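Local atomic coordinates of alpha-1,6-mannanase (PDB entry 4V1S), a protein that belongs to glycoside hydrolase family 76 and probably hydrolyses alpha-1,6-mannosidic linkages in mannan, as part of polysaccharide utilisation by a gut bacterium. Residues A308-I320 and G355-S367. Numbering follows the deposited sequence. Where two conformers were deposited one is given.
Sequences ALNDPGYFAFSII and GRYPEHWGTPTTS
At the N-terminal end of helix 313-330, the loop 355-367 pairs with the chain leading into the helix and pushes Trp361 against its first turns. Pro312, the N-cap, faces His360 in a single beta bridge: Trp361 N donates to Asp311 O (3.0 Å), and Gly313 N donates in the carbonyl plane to Glu359 O (2.8 Å). Glu359 O also takes a bond from a water that accepts from Tyr314 N, so the loop reaches that amide indirectly. The Trp361 indole lies flat on Gly313, whose CA stands 3.3 Å from the centroid of the five-membered ring in a CH-pi contact; a CB on Gly313 would run into Trp361 NE1. Leu309 CD1 meets the six-membered ring at its edge, while Ala316 CB and Ile320 CD1 (3.8 Å from Trp361 CZ3) approach it obliquely and Phe317 CB packs against Trp361 CH2 (3.7 Å). Replacing Trp361 by an alanine would uncover Gly313 and is likely to open a gap between Leu309, Ala316, Ile320 and the Ile346 and Leu350 of helix 334-350. In one of two conformers, the His360 ring lies rim-first over Asp311 C and NE2 donates almost straight (170°) to Asn310 OD1. Glu359 CG is anti to the backbone N (chi1 177°), and its extended chain brings the OE2 anti lone pair to Tyr314 OH (2.6 Å). Loop 355-367 thus closes over a helix start, consistent with the (alpha/alpha)6 barrel of family 76.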
# COMPACT_ATOMS: atom_id res chain seq x y z
N ALA A 308 18.79 -5.13 1.17
CA ALA A 308 17.85 -5.52 2.21
C ALA A 308 17.12 -4.34 2.82
O ALA A 308 17.70 -3.25 3.03
CB ALA A 308 18.56 -6.27 3.35
N LEU A 309 15.85 -4.56 3.11
CA LEU A 309 15.00 -3.57 3.78
C LEU A 309 14.56 -4.11 5.14
O LEU A 309 13.88 -5.12 5.24
CB LEU A 309 13.79 -3.22 2.91
CG LEU A 309 14.10 -2.27 1.76
CD1 LEU A 309 13.08 -2.39 0.64
CD2 LEU A 309 14.19 -0.82 2.26
N ASN A 310 14.99 -3.42 6.19
CA ASN A 310 14.88 -3.94 7.55
C ASN A 310 13.54 -3.59 8.23
O ASN A 310 13.48 -2.93 9.27
CB ASN A 310 16.04 -3.40 8.39
CG ASN A 310 16.26 -4.18 9.66
OD1 ASN A 310 15.81 -5.31 9.81
ND2 ASN A 310 17.00 -3.58 10.58
N ASP A 311 12.46 -4.10 7.64
CA ASP A 311 11.12 -3.95 8.18
C ASP A 311 10.27 -5.07 7.58
O ASP A 311 10.69 -5.77 6.64
CB ASP A 311 10.55 -2.57 7.79
CG ASP A 311 9.96 -1.76 8.98
OD1 ASP A 311 10.28 -2.03 10.17
OD2 ASP A 311 9.19 -0.79 8.68
N PRO A 312 9.03 -5.21 8.07
CA PRO A 312 8.10 -6.12 7.40
C PRO A 312 7.93 -5.73 5.95
O PRO A 312 7.86 -4.53 5.62
CB PRO A 312 6.78 -5.92 8.17
CG PRO A 312 7.23 -5.44 9.54
CD PRO A 312 8.42 -4.57 9.25
N GLY A 313 7.88 -6.73 5.06
CA GLY A 313 7.70 -6.43 3.64
C GLY A 313 6.45 -5.66 3.30
O GLY A 313 6.48 -4.77 2.47
N TYR A 314 5.36 -6.01 3.97
CA TYR A 314 4.09 -5.35 3.79
C TYR A 314 4.10 -3.89 4.26
O TYR A 314 3.11 -3.18 4.02
CB TYR A 314 2.93 -6.13 4.41
CG TYR A 314 3.12 -6.51 5.85
CD1 TYR A 314 3.11 -5.56 6.86
CD2 TYR A 314 3.41 -7.80 6.20
CE1 TYR A 314 3.33 -5.90 8.18
CE2 TYR A 314 3.60 -8.16 7.53
CZ TYR A 314 3.56 -7.19 8.51
OH TYR A 314 3.78 -7.51 9.83
N PHE A 315 5.20 -3.45 4.87
CA PHE A 315 5.49 -2.04 5.15
C PHE A 315 6.56 -1.48 4.21
O PHE A 315 6.39 -0.42 3.60
CB PHE A 315 5.98 -1.81 6.59
CG PHE A 315 4.94 -2.01 7.65
CD1 PHE A 315 3.57 -2.06 7.37
CD2 PHE A 315 5.35 -2.08 9.00
CE1 PHE A 315 2.67 -2.19 8.42
CE2 PHE A 315 4.44 -2.23 10.04
CZ PHE A 315 3.09 -2.32 9.74
N ALA A 316 7.65 -2.22 4.08
CA ALA A 316 8.87 -1.68 3.43
C ALA A 316 8.73 -1.47 1.93
O ALA A 316 9.43 -0.67 1.38
CB ALA A 316 10.08 -2.56 3.71
N PHE A 317 7.78 -2.19 1.31
CA PHE A 317 7.49 -2.04 -0.13
C PHE A 317 7.19 -0.59 -0.44
O PHE A 317 7.41 -0.12 -1.60
CB PHE A 317 6.31 -2.94 -0.55
CG PHE A 317 5.00 -2.33 -0.23
CD1 PHE A 317 4.50 -2.32 1.04
CD2 PHE A 317 4.41 -1.49 -1.17
CE1 PHE A 317 3.35 -1.61 1.34
CE2 PHE A 317 3.25 -0.79 -0.90
CZ PHE A 317 2.74 -0.84 0.38
N SER A 318 6.67 0.16 0.56
CA SER A 318 6.31 1.58 0.32
C SER A 318 7.53 2.46 0.03
O SER A 318 7.41 3.47 -0.66
CB SER A 318 5.50 2.17 1.48
OG SER A 318 6.24 2.21 2.67
N ILE A 319 8.70 2.06 0.54
CA ILE A 319 9.93 2.79 0.23
C ILE A 319 10.29 2.54 -1.24
O ILE A 319 10.70 3.47 -1.96
CB ILE A 319 11.08 2.39 1.17
CG1 ILE A 319 10.71 2.73 2.63
CG2 ILE A 319 12.39 3.04 0.74
CD1 ILE A 319 10.19 4.14 2.87
N ILE A 320 10.09 1.30 -1.71
CA ILE A 320 10.35 0.99 -3.12
C ILE A 320 9.38 1.76 -4.02
O ILE A 320 9.81 2.34 -5.03
CB ILE A 320 10.29 -0.52 -3.38
CG1 ILE A 320 11.27 -1.27 -2.47
CG2 ILE A 320 10.58 -0.80 -4.85
CD1 ILE A 320 11.30 -2.79 -2.67
N GLY A 355 9.30 -21.45 -2.90
CA GLY A 355 8.76 -20.26 -3.56
C GLY A 355 7.90 -19.37 -2.67
O GLY A 355 7.07 -18.58 -3.18
N ARG A 356 8.12 -19.47 -1.35
CA ARG A 356 7.43 -18.65 -0.35
C ARG A 356 8.32 -17.54 0.20
O ARG A 356 9.55 -17.57 0.06
CB ARG A 356 6.89 -19.51 0.78
CG ARG A 356 5.97 -20.60 0.23
CD ARG A 356 5.28 -21.29 1.35
NE ARG A 356 4.40 -22.33 0.86
CZ ARG A 356 4.57 -23.62 1.06
NH1 ARG A 356 5.63 -24.07 1.73
NH2 ARG A 356 3.70 -24.48 0.57
N TYR A 357 7.66 -16.54 0.79
CA TYR A 357 8.33 -15.34 1.29
C TYR A 357 8.10 -15.12 2.77
O TYR A 357 7.00 -15.39 3.29
CB TYR A 357 7.88 -14.10 0.48
CG TYR A 357 8.41 -14.20 -0.92
CD1 TYR A 357 7.72 -14.92 -1.91
CD2 TYR A 357 9.65 -13.66 -1.24
CE1 TYR A 357 8.27 -15.06 -3.19
CE2 TYR A 357 10.19 -13.79 -2.52
CZ TYR A 357 9.51 -14.51 -3.48
OH TYR A 357 10.08 -14.65 -4.73
N PRO A 358 9.13 -14.63 3.47
CA PRO A 358 9.02 -14.34 4.88
C PRO A 358 8.30 -13.02 5.16
O PRO A 358 8.13 -12.16 4.28
CB PRO A 358 10.48 -14.25 5.30
CG PRO A 358 11.13 -13.59 4.11
CD PRO A 358 10.45 -14.26 2.93
N GLU A 359 7.94 -12.84 6.42
CA GLU A 359 7.30 -11.61 6.85
C GLU A 359 8.21 -10.38 6.72
O GLU A 359 7.77 -9.31 6.25
CB GLU A 359 6.86 -11.74 8.29
CG GLU A 359 6.23 -10.50 8.88
CD GLU A 359 5.44 -10.75 10.15
OE1 GLU A 359 5.59 -11.82 10.79
OE2 GLU A 359 4.68 -9.86 10.55
N HIS A 360 9.48 -10.55 7.10
CA HIS A 360 10.43 -9.43 7.23
C HIS A 360 11.45 -9.48 6.08
O HIS A 360 11.81 -10.57 5.60
CB HIS A 360 11.08 -9.52 8.61
CG HIS A 360 11.81 -8.29 9.06
ND1 HIS A 360 11.24 -7.34 9.89
CD2 HIS A 360 13.08 -7.88 8.83
CE1 HIS A 360 12.14 -6.40 10.14
NE2 HIS A 360 13.26 -6.71 9.51
N TRP A 361 11.88 -8.31 5.60
CA TRP A 361 12.77 -8.23 4.45
C TRP A 361 14.24 -7.97 4.78
O TRP A 361 15.06 -7.79 3.89
CB TRP A 361 12.27 -7.17 3.47
CG TRP A 361 11.08 -7.57 2.63
CD1 TRP A 361 10.36 -8.73 2.66
CD2 TRP A 361 10.47 -6.74 1.64
NE1 TRP A 361 9.36 -8.70 1.72
CE2 TRP A 361 9.40 -7.48 1.08
CE3 TRP A 361 10.72 -5.45 1.18
CZ2 TRP A 361 8.57 -6.95 0.09
CZ3 TRP A 361 9.89 -4.91 0.19
CH2 TRP A 361 8.83 -5.68 -0.36
N GLY A 362 14.58 -8.03 6.06
CA GLY A 362 15.91 -7.61 6.52
C GLY A 362 17.02 -8.63 6.37
O GLY A 362 18.19 -8.26 6.26
N THR A 363 16.68 -9.92 6.40
CA THR A 363 17.70 -10.97 6.52
C THR A 363 17.43 -12.12 5.54
O THR A 363 16.29 -12.55 5.38
CB THR A 363 17.78 -11.49 7.96
OG1 THR A 363 16.55 -12.08 8.34
CG2 THR A 363 18.04 -10.39 8.93
N PRO A 364 18.48 -12.63 4.87
CA PRO A 364 18.26 -13.74 3.96
C PRO A 364 17.60 -14.94 4.62
O PRO A 364 17.83 -15.23 5.81
CB PRO A 364 19.66 -14.09 3.47
CG PRO A 364 20.43 -12.84 3.61
CD PRO A 364 19.87 -12.14 4.82
N THR A 365 16.77 -15.61 3.85
CA THR A 365 16.10 -16.81 4.29
C THR A 365 17.07 -17.98 4.23
O THR A 365 17.74 -18.18 3.21
CB THR A 365 14.88 -17.07 3.41
OG1 THR A 365 13.97 -15.97 3.58
CG2 THR A 365 14.19 -18.36 3.79
N THR A 366 17.17 -18.73 5.32
CA THR A 366 18.09 -19.86 5.39
C THR A 366 17.44 -21.23 5.58
O THR A 366 18.11 -22.25 5.49
CB THR A 366 19.15 -19.64 6.50
OG1 THR A 366 18.49 -19.39 7.74
CG2 THR A 366 20.02 -18.44 6.13
N SER A 367 16.15 -21.24 5.86
CA SER A 367 15.39 -22.48 5.92
C SER A 367 13.97 -22.20 5.45
O SER A 367 13.49 -21.07 5.45
CB SER A 367 15.39 -23.05 7.34
OG SER A 367 14.85 -22.13 8.27
O HOH W 1 5.73 -8.97 4.32